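Local structure of mRNA transport regulator MTR2 (1Q42) at residues T45-T48 and S49-F52; E56-A59 and T60-S64; D86-L89 and Q90-K94; H111-G115 and T116-V120. The protein affects the transport of mRNA from the nucleus to the cytoplasm and interacts with the export factor MEX67. All coordinates share one frame; numbering follows the deposited sequence.

Contact 1. Residues T45-T48 and S49-F52; sequences TQPT and SQPF
Pro47, Ser49 and Gln50 meet round a type I beta turn running from Pro47 to Gln50, in the surface loop that joins helix 29-40 to helix 55-59 of this NTF2-fold protein. The closing bond runs from Gln50 N to Pro47 O over 3.1 Å. It is fairly straight at the hydrogen (160°), but the donor stands well above the carbonyl plane, 59° out of it, and so does not use a lone pair. Two acceptors, Pro47 O and Gln50 O, lie only 3.3 Å apart, with no hydrogen to share between them.

The side chains gather on the proline ring. Gln50 has CG beside its backbone N (chi1 -75°) and is extended beyond, a course that carries its amide back across the ring of Pro47 at a slant. There the contact is van der Waals in kind, with Gln50 CD 3.9 Å from Pro47 CG, while the amide nitrogen, Gln50 NE2, lies 4.1 Å from Pro47 CD. Ser49 turns its hydroxyl back over the turn, and its OG comes to 3.8 Å from Pro47 CB.

Thr48 and Ser49, the two corner residues, also touch a neighbouring molecule in the crystal, so lattice packing may have a share in their conformation. The closest approach of the Gln50 side chain to the proline ring is between Gln50 OE1 and Pro47 CG, at 3.6 Å.

Contact 2. Residues E56-A59 and T60-S64; sequences ESYA and TQLGS
Between Glu56 and Leu62 the backbone bonding passes from an i to i+4 bond, Thr60 N to Glu56 O at 3.1 Å, to two i to i+3 bonds, Gln61 N to Tyr58 O and Leu62 N to Ala59 O, the second closing a type I turn from Ala59 to Leu62, and in both the donor sits above the carbonyl plane, 55° and 60° out of it, consistent with the tighter turns.

Two side chains fold back onto the helix end. Thr60 OG1 donates to Glu56 O at 3.0 Å, so that this oxygen is gripped twice by one residue, the hydroxyl and the amide N reaching it from opposite faces of its plane. Gln61 stands in for a missing backbone donor: its NE2 bonds Ser57 O at 2.7 Å, with the acceptor close to the amide plane, and CG lying beside the backbone N (chi1 -62°) brings the chain back over the last turn.

Both buried, Tyr58 and Leu62 meet where Leu62 CD2 approaches the ring obliquely near its hydroxyl end, 3.9 Å from Tyr58 CZ. Tyr58 OH is held by Leu42 O and Arg136 NH1, and Leu62 also touches Trp95 of helix 87-96.

A type II turn from Gln61 to Ser64, with Gly63 at positive phi, leads the chain onward to strand 66-67. The whole is a helix C-terminus unwinding into consecutive beta turns, with two of its last carbonyls, Glu56 O and Ser57 O, met by side chains.

Contact 3. Residues D86-L89 and Q90-K94; sequences DCKL and QFQKK
Gln90 N bonds Asp86 O at 3.1 Å, almost straight at the hydrogen (172°), and opens a run of i to i+4 backbone bonds. Phe91 N to Cys87 O, Gln92 N to Lys88 O and Lys93 N to Leu89 O continue it.

Asp86 is the N-cap of helix 87-96. Its OD2 accepts from Leu89 N at 3.0 Å, nearly along the carboxylate C-O axis, and thereby occupies an amide of the first turn, whose N-H groups have no carbonyl before them. The same OD2 forms a salt bridge with Arg68, which would be expected to favour the ionised carboxylate.

Two side-chain contacts follow the i to i+4 spacing. Lys88 is extended throughout, its CG anti to the backbone N (chi1 177°), and it crosses Gln92 at a slant, with Lys88 CE 3.5 Å from Gln92 NE2. On the outer flank, Leu89 CD1 meets Lys93 CG at 4.2 Å.

One residue shorter in spacing is the approach of a backbone oxygen to an aromatic ring: Lys88 O lies at the edge of the Phe91 ring, near its plane, and the ring itself packs on Ile72 and Val74 of strand 70-74.

The polar ends mostly look elsewhere: Lys88 NZ and Lys93 NZ form salt bridges with Glu181 and Glu85 respectively, while Gln92 NE2 is hydrogen-bonded to Leu62 O and Gln90 NE2 to both Ile80 O and Glu85 O.

Contact 4. Residues H111-G115 and T116-V120; sequences HLIPG and TGTFV
Thr116 and Ile113 meet at a carbonyl with two donors from one residue: both Thr116 OG1, at 2.7 Å, and Thr116 N, at 3.2 Å, bond Ile113 O, and they reach it from the same face of its plane. This doubled bond closes a type II turn, Ile113 to Thr116, at the tip of the beta hairpin of strands 101-113 and 118-129. With its OG1 set between the backbone N and the carbonyl carbon (chi1 70°), Thr116 also accepts from Thr118 N, an ST turn, and from Thr118 OG1. The hydroxyl thus takes part in three bonds. Gly115, at positive phi, occupies a turn position where a CB would run into the carbonyl oxygen of the residue before.

Below the turn the strands pair antiparallel. His111 and Val120 form a hydrogen-bonded pair, His111 N to Val120 O and Val120 N to His111 O, each 3.0 Å. Leu112 and Phe119 follow as a non-hydrogen-bonded pair, their CA atoms just 4.0 Å apart and their side chains on one face of the hairpin. Nearer the turn, Ile113 N bonds Thr118 O.

Ile113 spreads its two branches along the other face: CG1 packs at 3.7 Å on Val120 CG2, and CG2 lies 3.5 Å from Thr116 CG2. The Phe119 ring turns away from residues 111-115 to Val172 and Val176, while Phe119 CB lies 3.1 Å from His111 O.

Overall arrangement
Contacts 1 and 4 are surface turns on opposite sides of the chain's centre, with their own centres about 42 Å apart. Contacts 2 and 3 are partly buried, and their centres are about 10 Å apart. They touch: the side-chain ends of Gln92 and Lys88 in contact 3 reach loop carbonyls of contact 2, tying helix 87-96 to the loop after helix 55-59. Contact 1 adjoins contact 2 only along the chain. Regular helix bonds dominate contact 3, whereas contacts 2 and 4 each have a threonine hydroxyl doubling a backbone bond. Contact 1 has one backbone bond, and contact 4 alone is built from strands.

Contact 1. Residues T45-T48 and S49-F52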
ATOM      1  N   THR A  45      15.588   4.738  -4.103  1.00 36.84           N
ATOM      2  CA  THR A  45      16.869   4.777  -4.793  1.00 38.68           C
ATOM      3  C   THR A  45      17.040   6.153  -5.431  1.00 39.17           C
ATOM      4  O   THR A  45      16.229   6.582  -6.251  1.00 39.58           O
ATOM      5  CB  THR A  45      16.995   3.632  -5.840  1.00 39.48           C
ATOM      6  OG1 THR A  45      18.167   3.829  -6.642  1.00 42.41           O
ATOM      7  CG2 THR A  45      15.852   3.641  -6.857  1.00 40.53           C
ATOM      8  N   GLN A  46      18.087   6.850  -5.018  1.00 39.37           N
ATOM      9  CA  GLN A  46      18.367   8.176  -5.543  1.00 39.59           C
ATOM     10  C   GLN A  46      19.205   8.030  -6.808  1.00 39.93           C
ATOM     11  O   GLN A  46      20.274   7.437  -6.750  1.00 39.66           O
ATOM     12  CB  GLN A  46      19.129   8.992  -4.499  1.00 39.89           C
ATOM     13  CG  GLN A  46      19.054  10.495  -4.724  1.00 40.99           C
ATOM     14  CD  GLN A  46      19.651  11.283  -3.578  1.00 42.86           C
ATOM     15  OE1 GLN A  46      20.480  12.176  -3.790  1.00 43.19           O
ATOM     16  NE2 GLN A  46      19.231  10.963  -2.359  1.00 42.66           N
ATOM     17  N   PRO A  47      18.731   8.550  -7.944  1.00 39.90           N
ATOM     18  CA  PRO A  47      19.569   8.610  -9.152  1.00 40.58           C
ATOM     19  C   PRO A  47      20.825   9.416  -8.875  1.00 40.30           C
ATOM     20  O   PRO A  47      20.751  10.407  -8.142  1.00 39.39           O
ATOM     21  CB  PRO A  47      18.691   9.351 -10.174  1.00 40.90           C
ATOM     22  CG  PRO A  47      17.287   9.258  -9.647  1.00 40.62           C
ATOM     23  CD  PRO A  47      17.394   9.122  -8.166  1.00 39.72           C
ATOM     24  N   THR A  48      21.952   9.020  -9.463  1.00 40.67           N
ATOM     25  CA  THR A  48      23.200   9.752  -9.266  1.00 40.49           C
ATOM     26  C   THR A  48      23.190  11.110  -9.978  1.00 40.03           C
ATOM     27  O   THR A  48      24.033  11.962  -9.705  1.00 40.05           O
ATOM     28  CB  THR A  48      24.419   8.898  -9.700  1.00 41.89           C
ATOM     29  OG1 THR A  48      24.253   8.419 -11.048  1.00 41.96           O
ATOM     30  CG2 THR A  48      24.506   7.629  -8.848  1.00 41.92           C
ATOM     31  N   SER A  49      22.223  11.318 -10.871  1.00 39.53           N
ATOM     32  CA  SER A  49      22.030  12.622 -11.509  1.00 39.22           C
ATOM     33  C   SER A  49      21.343  13.650 -10.601  1.00 38.67           C
ATOM     34  O   SER A  49      21.294  14.825 -10.937  1.00 38.75           O
ATOM     35  CB  SER A  49      21.230  12.481 -12.807  1.00 39.92           C
ATOM     36  OG  SER A  49      19.941  11.945 -12.580  1.00 36.75           O
ATOM     37  N   GLN A  50      20.799  13.205  -9.468  1.00 37.53           N
ATOM     38  CA  GLN A  50      20.115  14.097  -8.526  1.00 37.21           C
ATOM     39  C   GLN A  50      20.940  14.255  -7.236  1.00 36.41           C
ATOM     40  O   GLN A  50      21.114  13.294  -6.503  1.00 35.85           O
ATOM     41  CB  GLN A  50      18.716  13.555  -8.225  1.00 36.74           C
ATOM     42  CG  GLN A  50      17.743  13.778  -9.384  1.00 38.94           C
ATOM     43  CD  GLN A  50      16.436  13.025  -9.237  1.00 41.09           C
ATOM     44  OE1 GLN A  50      15.892  12.517 -10.226  1.00 42.30           O
ATOM     45  NE2 GLN A  50      15.920  12.956  -8.012  1.00 39.67           N
ATOM     46  N   PRO A  51      21.484  15.446  -6.972  1.00 36.20           N
ATOM     47  CA  PRO A  51      22.314  15.636  -5.772  1.00 35.92           C
ATOM     48  C   PRO A  51      21.518  15.686  -4.461  1.00 35.18           C
ATOM     49  O   PRO A  51      22.111  15.437  -3.417  1.00 34.34           O
ATOM     50  CB  PRO A  51      23.004  16.978  -6.033  1.00 36.43           C
ATOM     51  CG  PRO A  51      22.077  17.706  -6.898  1.00 36.39           C
ATOM     52  CD  PRO A  51      21.394  16.679  -7.767  1.00 36.95           C
ATOM     53  N   PHE A  52      20.219  15.989  -4.514  1.00 35.00           N
ATOM     54  CA  PHE A  52      19.382  16.019  -3.309  1.00 34.67           C
ATOM     55  C   PHE A  52      18.265  14.973  -3.335  1.00 34.73           C
ATOM     56  O   PHE A  52      17.795  14.580  -4.409  1.00 33.53           O
ATOM     57  CB  PHE A  52      18.744  17.395  -3.146  1.00 34.77           C
ATOM     58  CG  PHE A  52      19.731  18.519  -3.106  1.00 35.63           C
ATOM     59  CD1 PHE A  52      19.915  19.335  -4.213  1.00 37.25           C
ATOM     60  CD2 PHE A  52      20.480  18.761  -1.967  1.00 36.37           C
ATOM     61  CE1 PHE A  52      20.829  20.387  -4.183  1.00 37.57           C
ATOM     62  CE2 PHE A  52      21.399  19.811  -1.929  1.00 36.94           C
ATOM     63  CZ  PHE A  52      21.575  20.616  -3.035  1.00 37.60           C
TER

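Contact 2. Residues E56-A59 and T60-S64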
ATOM      1  N   GLU A  56       9.051  13.891  -2.825  1.00 28.47           N
ATOM      2  CA  GLU A  56       7.797  13.860  -3.564  1.00 28.81           C
ATOM      3  C   GLU A  56       7.745  12.735  -4.583  1.00 28.37           C
ATOM      4  O   GLU A  56       6.720  12.055  -4.691  1.00 27.53           O
ATOM      5  CB  GLU A  56       7.532  15.198  -4.268  1.00 29.64           C
ATOM      6  CG  GLU A  56       6.194  15.265  -5.003  1.00 32.66           C
ATOM      7  CD  GLU A  56       5.856  16.670  -5.476  1.00 36.92           C
ATOM      8  OE1 GLU A  56       6.791  17.415  -5.831  1.00 41.06           O
ATOM      9  OE2 GLU A  56       4.666  17.042  -5.494  1.00 40.07           O
ATOM     10  N   SER A  57       8.834  12.535  -5.329  1.00 28.12           N
ATOM     11  CA  SER A  57       8.845  11.550  -6.416  1.00 28.49           C
ATOM     12  C   SER A  57       8.789  10.115  -5.886  1.00 27.01           C
ATOM     13  O   SER A  57       8.329   9.213  -6.588  1.00 26.70           O
ATOM     14  CB  SER A  57      10.062  11.732  -7.329  1.00 29.25           C
ATOM     15  OG  SER A  57      11.251  11.234  -6.752  1.00 32.52           O
ATOM     16  N   TYR A  58       9.266   9.920  -4.664  1.00 25.38           N
ATOM     17  CA  TYR A  58       9.186   8.616  -3.999  1.00 24.65           C
ATOM     18  C   TYR A  58       7.811   8.403  -3.370  1.00 23.70           C
ATOM     19  O   TYR A  58       7.175   7.371  -3.574  1.00 23.70           O
ATOM     20  CB  TYR A  58      10.242   8.498  -2.909  1.00 24.24           C
ATOM     21  CG  TYR A  58      10.114   7.260  -2.050  1.00 23.58           C
ATOM     22  CD1 TYR A  58      10.430   6.002  -2.554  1.00 24.28           C
ATOM     23  CD2 TYR A  58       9.690   7.352  -0.730  1.00 21.31           C
ATOM     24  CE1 TYR A  58      10.311   4.860  -1.770  1.00 23.54           C
ATOM     25  CE2 TYR A  58       9.564   6.213   0.066  1.00 21.28           C
ATOM     26  CZ  TYR A  58       9.889   4.972  -0.456  1.00 22.21           C
ATOM     27  OH  TYR A  58       9.777   3.831   0.296  1.00 22.00           O
ATOM     28  N   ALA A  59       7.383   9.364  -2.573  1.00 23.71           N
ATOM     29  CA  ALA A  59       6.136   9.238  -1.835  1.00 22.99           C
ATOM     30  C   ALA A  59       4.932   9.046  -2.758  1.00 23.21           C
ATOM     31  O   ALA A  59       4.019   8.286  -2.428  1.00 22.72           O
ATOM     32  CB  ALA A  59       5.947  10.438  -0.931  1.00 22.99           C
ATOM     33  N   THR A  60       4.929   9.701  -3.929  1.00 23.62           N
ATOM     34  CA  THR A  60       3.792   9.584  -4.849  1.00 23.98           C
ATOM     35  C   THR A  60       3.683   8.213  -5.522  1.00 23.97           C
ATOM     36  O   THR A  60       2.667   7.904  -6.135  1.00 23.96           O
ATOM     37  CB  THR A  60       3.775  10.720  -5.913  1.00 25.58           C
ATOM     38  OG1 THR A  60       4.983  10.691  -6.672  1.00 26.03           O
ATOM     39  CG2 THR A  60       3.755  12.081  -5.252  1.00 26.02           C
ATOM     40  N   GLN A  61       4.713   7.386  -5.407  1.00 23.34           N
ATOM     41  CA  GLN A  61       4.661   6.018  -5.924  1.00 23.56           C
ATOM     42  C   GLN A  61       4.099   5.022  -4.913  1.00 22.43           C
ATOM     43  O   GLN A  61       3.793   3.900  -5.279  1.00 22.15           O
ATOM     44  CB  GLN A  61       6.052   5.548  -6.324  1.00 23.81           C
ATOM     45  CG  GLN A  61       6.682   6.365  -7.427  1.00 26.33           C
ATOM     46  CD  GLN A  61       8.087   5.919  -7.716  1.00 29.09           C
ATOM     47  OE1 GLN A  61       8.298   4.849  -8.300  1.00 31.76           O
ATOM     48  NE2 GLN A  61       9.062   6.719  -7.292  1.00 30.77           N
ATOM     49  N   LEU A  62       3.972   5.430  -3.653  1.00 21.36           N
ATOM     50  CA  LEU A  62       3.482   4.529  -2.599  1.00 20.98           C
ATOM     51  C   LEU A  62       1.986   4.348  -2.794  1.00 20.74           C
ATOM     52  O   LEU A  62       1.253   5.333  -2.886  1.00 22.14           O
ATOM     53  CB  LEU A  62       3.763   5.103  -1.203  1.00 20.59           C
ATOM     54  CG  LEU A  62       5.242   5.383  -0.867  1.00 20.15           C
ATOM     55  CD1 LEU A  62       5.335   6.144   0.421  1.00 20.58           C
ATOM     56  CD2 LEU A  62       6.067   4.119  -0.808  1.00 19.50           C
ATOM     57  N   GLY A  63       1.526   3.106  -2.905  1.00 20.64           N
ATOM     58  CA  GLY A  63       0.119   2.859  -3.173  1.00 20.93           C
ATOM     59  C   GLY A  63      -0.392   3.542  -4.437  1.00 21.57           C
ATOM     60  O   GLY A  63      -1.501   4.079  -4.474  1.00 22.11           O
ATOM     61  N   SER A  64       0.418   3.537  -5.490  1.00 22.19           N
ATOM     62  CA  SER A  64       0.105   4.351  -6.666  1.00 23.04           C
ATOM     63  C   SER A  64      -1.190   3.949  -7.374  1.00 23.04           C
ATOM     64  O   SER A  64      -1.767   4.761  -8.119  1.00 22.82           O
ATOM     65  CB  SER A  64       1.253   4.314  -7.673  1.00 24.22           C
ATOM     66  OG  SER A  64       1.483   2.996  -8.101  1.00 26.07           O
TER

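Contact 3. Residues D86-L89 and Q90-K94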
ATOM      1  N   ASP A  86      -6.148  15.467  -0.769  1.00 26.19           N
ATOM      2  CA  ASP A  86      -7.102  14.371  -0.932  1.00 26.43           C
ATOM      3  C   ASP A  86      -6.620  13.157  -0.168  1.00 25.15           C
ATOM      4  O   ASP A  86      -5.512  13.133   0.380  1.00 23.60           O
ATOM      5  CB  ASP A  86      -7.339  14.012  -2.409  1.00 26.93           C
ATOM      6  CG  ASP A  86      -6.054  13.714  -3.164  1.00 28.78           C
ATOM      7  OD1 ASP A  86      -5.867  14.325  -4.229  1.00 33.39           O
ATOM      8  OD2 ASP A  86      -5.177  12.893  -2.817  1.00 28.33           O
ATOM      9  N   CYS A  87      -7.463  12.137  -0.133  1.00 24.54           N
ATOM     10  CA  CYS A  87      -7.187  10.988   0.708  1.00 23.75           C
ATOM     11  C   CYS A  87      -5.953  10.227   0.277  1.00 22.27           C
ATOM     12  O   CYS A  87      -5.237   9.725   1.124  1.00 21.59           O
ATOM     13  CB  CYS A  87      -8.398  10.069   0.739  1.00 24.11           C
ATOM     14  SG  CYS A  87      -9.731  10.818   1.717  1.00 29.41           S
ATOM     15  N   LYS A  88      -5.719  10.110  -1.028  1.00 21.18           N
ATOM     16  CA  LYS A  88      -4.538   9.382  -1.504  1.00 20.81           C
ATOM     17  C   LYS A  88      -3.272  10.050  -0.987  1.00 20.19           C
ATOM     18  O   LYS A  88      -2.343   9.392  -0.493  1.00 19.81           O
ATOM     19  CB  LYS A  88      -4.501   9.353  -3.027  1.00 21.16           C
ATOM     20  CG  LYS A  88      -3.267   8.678  -3.594  1.00 21.97           C
ATOM     21  CD  LYS A  88      -3.426   8.410  -5.074  1.00 21.25           C
ATOM     22  CE  LYS A  88      -2.208   7.685  -5.655  1.00 23.03           C
ATOM     23  NZ  LYS A  88      -2.310   7.564  -7.141  1.00 22.89           N
ATOM     24  N   LEU A  89      -3.238  11.367  -1.093  1.00 20.24           N
ATOM     25  CA  LEU A  89      -2.057  12.131  -0.661  1.00 20.80           C
ATOM     26  C   LEU A  89      -1.827  12.006   0.824  1.00 20.23           C
ATOM     27  O   LEU A  89      -0.704  11.782   1.267  1.00 20.69           O
ATOM     28  CB  LEU A  89      -2.201  13.604  -1.051  1.00 21.21           C
ATOM     29  CG  LEU A  89      -1.086  14.571  -0.646  1.00 23.48           C
ATOM     30  CD1 LEU A  89       0.292  14.031  -1.037  1.00 24.95           C
ATOM     31  CD2 LEU A  89      -1.329  15.936  -1.284  1.00 27.37           C
ATOM     32  N   GLN A  90      -2.883  12.148   1.614  1.00 19.74           N
ATOM     33  CA  GLN A  90      -2.765  11.961   3.051  1.00 19.29           C
ATOM     34  C   GLN A  90      -2.252  10.561   3.404  1.00 18.81           C
ATOM     35  O   GLN A  90      -1.428  10.419   4.303  1.00 19.17           O
ATOM     36  CB  GLN A  90      -4.086  12.216   3.749  1.00 20.11           C
ATOM     37  CG  GLN A  90      -4.442  13.663   3.838  1.00 19.89           C
ATOM     38  CD  GLN A  90      -5.710  13.869   4.597  1.00 20.55           C
ATOM     39  OE1 GLN A  90      -5.804  13.521   5.770  1.00 22.17           O
ATOM     40  NE2 GLN A  90      -6.709  14.382   3.922  1.00 20.91           N
ATOM     41  N   PHE A  91      -2.740   9.534   2.704  1.00 17.93           N
ATOM     42  CA  PHE A  91      -2.249   8.168   2.941  1.00 17.91           C
ATOM     43  C   PHE A  91      -0.769   8.064   2.629  1.00 18.46           C
ATOM     44  O   PHE A  91      -0.000   7.455   3.395  1.00 18.80           O
ATOM     45  CB  PHE A  91      -2.997   7.106   2.136  1.00 17.28           C
ATOM     46  CG  PHE A  91      -2.353   5.764   2.214  1.00 16.73           C
ATOM     47  CD1 PHE A  91      -2.539   4.969   3.329  1.00 17.26           C
ATOM     48  CD2 PHE A  91      -1.510   5.324   1.213  1.00 17.99           C
ATOM     49  CE1 PHE A  91      -1.899   3.748   3.442  1.00 18.29           C
ATOM     50  CE2 PHE A  91      -0.865   4.105   1.330  1.00 16.73           C
ATOM     51  CZ  PHE A  91      -1.070   3.325   2.441  1.00 15.81           C
ATOM     52  N   GLN A  92      -0.353   8.652   1.515  1.00 19.12           N
ATOM     53  CA  GLN A  92       1.054   8.549   1.115  1.00 19.77           C
ATOM     54  C   GLN A  92       1.948   9.225   2.140  1.00 19.95           C
ATOM     55  O   GLN A  92       3.026   8.712   2.469  1.00 19.77           O
ATOM     56  CB  GLN A  92       1.279   9.160  -0.265  1.00 20.51           C
ATOM     57  CG  GLN A  92       0.843   8.245  -1.395  1.00 20.93           C
ATOM     58  CD  GLN A  92       0.761   8.914  -2.758  1.00 22.29           C
ATOM     59  OE1 GLN A  92       0.718  10.139  -2.869  1.00 23.50           O
ATOM     60  NE2 GLN A  92       0.748   8.094  -3.812  1.00 22.61           N
ATOM     61  N   LYS A  93       1.488  10.348   2.680  1.00 20.27           N
ATOM     62  CA  LYS A  93       2.265  11.072   3.697  1.00 21.45           C
ATOM     63  C   LYS A  93       2.356  10.272   5.006  1.00 21.03           C
ATOM     64  O   LYS A  93       3.371  10.321   5.716  1.00 21.67           O
ATOM     65  CB  LYS A  93       1.640  12.436   3.957  1.00 22.02           C
ATOM     66  CG  LYS A  93       1.862  13.434   2.849  1.00 24.23           C
ATOM     67  CD  LYS A  93       1.243  14.792   3.207  1.00 28.08           C
ATOM     68  CE  LYS A  93       2.255  15.788   3.715  1.00 30.00           C
ATOM     69  NZ  LYS A  93       1.768  17.201   3.562  1.00 30.46           N
ATOM     70  N   LYS A  94       1.301   9.529   5.317  1.00 21.38           N
ATOM     71  CA  LYS A  94       1.260   8.696   6.513  1.00 21.76           C
ATOM     72  C   LYS A  94       2.173   7.509   6.340  1.00 20.86           C
ATOM     73  O   LYS A  94       2.931   7.161   7.245  1.00 20.75           O
ATOM     74  CB  LYS A  94      -0.160   8.172   6.776  1.00 22.74           C
ATOM     75  CG  LYS A  94      -1.045   9.145   7.528  1.00 26.87           C
ATOM     76  CD  LYS A  94      -2.496   8.656   7.563  1.00 32.38           C
ATOM     77  CE  LYS A  94      -3.098   8.787   8.949  1.00 35.59           C
ATOM     78  NZ  LYS A  94      -3.405  10.202   9.281  1.00 37.59           N
TER

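Contact 4. Residues H111-G115 and T116-V120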
ATOM      1  N   HIS A 111     -14.378 -11.182  -5.775  1.00 23.80           N
ATOM      2  CA  HIS A 111     -15.643 -11.374  -6.487  1.00 24.65           C
ATOM      3  C   HIS A 111     -16.004 -10.092  -7.198  1.00 23.47           C
ATOM      4  O   HIS A 111     -15.907  -9.025  -6.610  1.00 22.13           O
ATOM      5  CB  HIS A 111     -16.780 -11.635  -5.499  1.00 25.50           C
ATOM      6  CG  HIS A 111     -16.747 -12.983  -4.863  1.00 30.81           C
ATOM      7  ND1 HIS A 111     -17.148 -14.123  -5.523  1.00 35.94           N
ATOM      8  CD2 HIS A 111     -16.386 -13.374  -3.617  1.00 35.10           C
ATOM      9  CE1 HIS A 111     -17.034 -15.161  -4.712  1.00 37.65           C
ATOM     10  NE2 HIS A 111     -16.570 -14.735  -3.551  1.00 37.19           N
ATOM     11  N   LEU A 112     -16.462 -10.193  -8.444  1.00 22.45           N
ATOM     12  CA  LEU A 112     -17.119  -9.075  -9.083  1.00 23.64           C
ATOM     13  C   LEU A 112     -18.463  -8.796  -8.394  1.00 23.27           C
ATOM     14  O   LEU A 112     -19.169  -9.741  -7.997  1.00 24.17           O
ATOM     15  CB  LEU A 112     -17.375  -9.400 -10.550  1.00 24.61           C
ATOM     16  CG  LEU A 112     -17.983  -8.206 -11.276  1.00 27.50           C
ATOM     17  CD1 LEU A 112     -17.093  -7.754 -12.406  1.00 32.00           C
ATOM     18  CD2 LEU A 112     -19.396  -8.530 -11.747  1.00 29.82           C
ATOM     19  N   ILE A 113     -18.785  -7.514  -8.215  1.00 22.69           N
ATOM     20  CA  ILE A 113     -20.094  -7.079  -7.736  1.00 22.79           C
ATOM     21  C   ILE A 113     -20.976  -6.763  -8.951  1.00 22.81           C
ATOM     22  O   ILE A 113     -20.758  -5.750  -9.635  1.00 22.25           O
ATOM     23  CB  ILE A 113     -19.962  -5.842  -6.800  1.00 23.01           C
ATOM     24  CG1 ILE A 113     -19.001  -6.132  -5.645  1.00 23.29           C
ATOM     25  CG2 ILE A 113     -21.323  -5.407  -6.237  1.00 23.24           C
ATOM     26  CD1 ILE A 113     -19.307  -7.368  -4.861  1.00 25.00           C
ATOM     27  N   PRO A 114     -21.945  -7.634  -9.244  1.00 22.93           N
ATOM     28  CA  PRO A 114     -22.771  -7.472 -10.451  1.00 24.05           C
ATOM     29  C   PRO A 114     -23.319  -6.058 -10.632  1.00 24.74           C
ATOM     30  O   PRO A 114     -23.862  -5.472  -9.694  1.00 24.74           O
ATOM     31  CB  PRO A 114     -23.898  -8.493 -10.236  1.00 24.02           C
ATOM     32  CG  PRO A 114     -23.272  -9.564  -9.441  1.00 23.79           C
ATOM     33  CD  PRO A 114     -22.335  -8.836  -8.486  1.00 22.51           C
ATOM     34  N   GLY A 115     -23.138  -5.495 -11.824  1.00 25.80           N
ATOM     35  CA  GLY A 115     -23.711  -4.200 -12.162  1.00 26.80           C
ATOM     36  C   GLY A 115     -22.901  -2.957 -11.797  1.00 27.19           C
ATOM     37  O   GLY A 115     -23.304  -1.830 -12.118  1.00 28.23           O
ATOM     38  N   THR A 116     -21.753  -3.134 -11.147  1.00 26.41           N
ATOM     39  CA  THR A 116     -20.984  -1.996 -10.637  1.00 26.45           C
ATOM     40  C   THR A 116     -19.677  -1.701 -11.376  1.00 26.60           C
ATOM     41  O   THR A 116     -19.084  -0.652 -11.171  1.00 27.54           O
ATOM     42  CB  THR A 116     -20.686  -2.223  -9.148  1.00 25.57           C
ATOM     43  OG1 THR A 116     -19.746  -3.295  -9.016  1.00 23.81           O
ATOM     44  CG2 THR A 116     -21.923  -2.710  -8.416  1.00 27.43           C
ATOM     45  N   GLY A 117     -19.213  -2.616 -12.214  1.00 26.76           N
ATOM     46  CA  GLY A 117     -17.905  -2.481 -12.824  1.00 27.24           C
ATOM     47  C   GLY A 117     -16.749  -2.502 -11.826  1.00 26.64           C
ATOM     48  O   GLY A 117     -15.660  -2.030 -12.139  1.00 27.29           O
ATOM     49  N   THR A 118     -16.977  -3.058 -10.634  1.00 26.09           N
ATOM     50  CA  THR A 118     -15.932  -3.200  -9.622  1.00 24.96           C
ATOM     51  C   THR A 118     -15.884  -4.621  -9.071  1.00 24.18           C
ATOM     52  O   THR A 118     -16.876  -5.347  -9.078  1.00 23.00           O
ATOM     53  CB  THR A 118     -16.161  -2.241  -8.424  1.00 24.94           C
ATOM     54  OG1 THR A 118     -17.362  -2.597  -7.725  1.00 25.97           O
ATOM     55  CG2 THR A 118     -16.389  -0.798  -8.869  1.00 26.09           C
ATOM     56  N   PHE A 119     -14.730  -5.016  -8.556  1.00 23.04           N
ATOM     57  CA  PHE A 119     -14.706  -6.180  -7.694  1.00 22.58           C
ATOM     58  C   PHE A 119     -14.229  -5.831  -6.291  1.00 20.81           C
ATOM     59  O   PHE A 119     -13.518  -4.848  -6.080  1.00 19.35           O
ATOM     60  CB  PHE A 119     -13.918  -7.342  -8.304  1.00 24.21           C
ATOM     61  CG  PHE A 119     -12.496  -7.038  -8.586  1.00 27.33           C
ATOM     62  CD1 PHE A 119     -11.516  -7.404  -7.694  1.00 30.48           C
ATOM     63  CD2 PHE A 119     -12.126  -6.402  -9.757  1.00 31.12           C
ATOM     64  CE1 PHE A 119     -10.176  -7.116  -7.959  1.00 31.73           C
ATOM     65  CE2 PHE A 119     -10.797  -6.111 -10.012  1.00 32.67           C
ATOM     66  CZ  PHE A 119      -9.827  -6.481  -9.108  1.00 32.51           C
ATOM     67  N   VAL A 120     -14.707  -6.619  -5.334  1.00 20.10           N
ATOM     68  CA  VAL A 120     -14.230  -6.585  -3.951  1.00 20.36           C
ATOM     69  C   VAL A 120     -13.181  -7.673  -3.772  1.00 19.19           C
ATOM     70  O   VAL A 120     -13.408  -8.817  -4.132  1.00 19.01           O
ATOM     71  CB  VAL A 120     -15.355  -6.908  -2.977  1.00 21.00           C
ATOM     72  CG1 VAL A 120     -14.807  -7.104  -1.548  1.00 23.96           C
ATOM     73  CG2 VAL A 120     -16.385  -5.841  -3.002  1.00 22.89           C
TER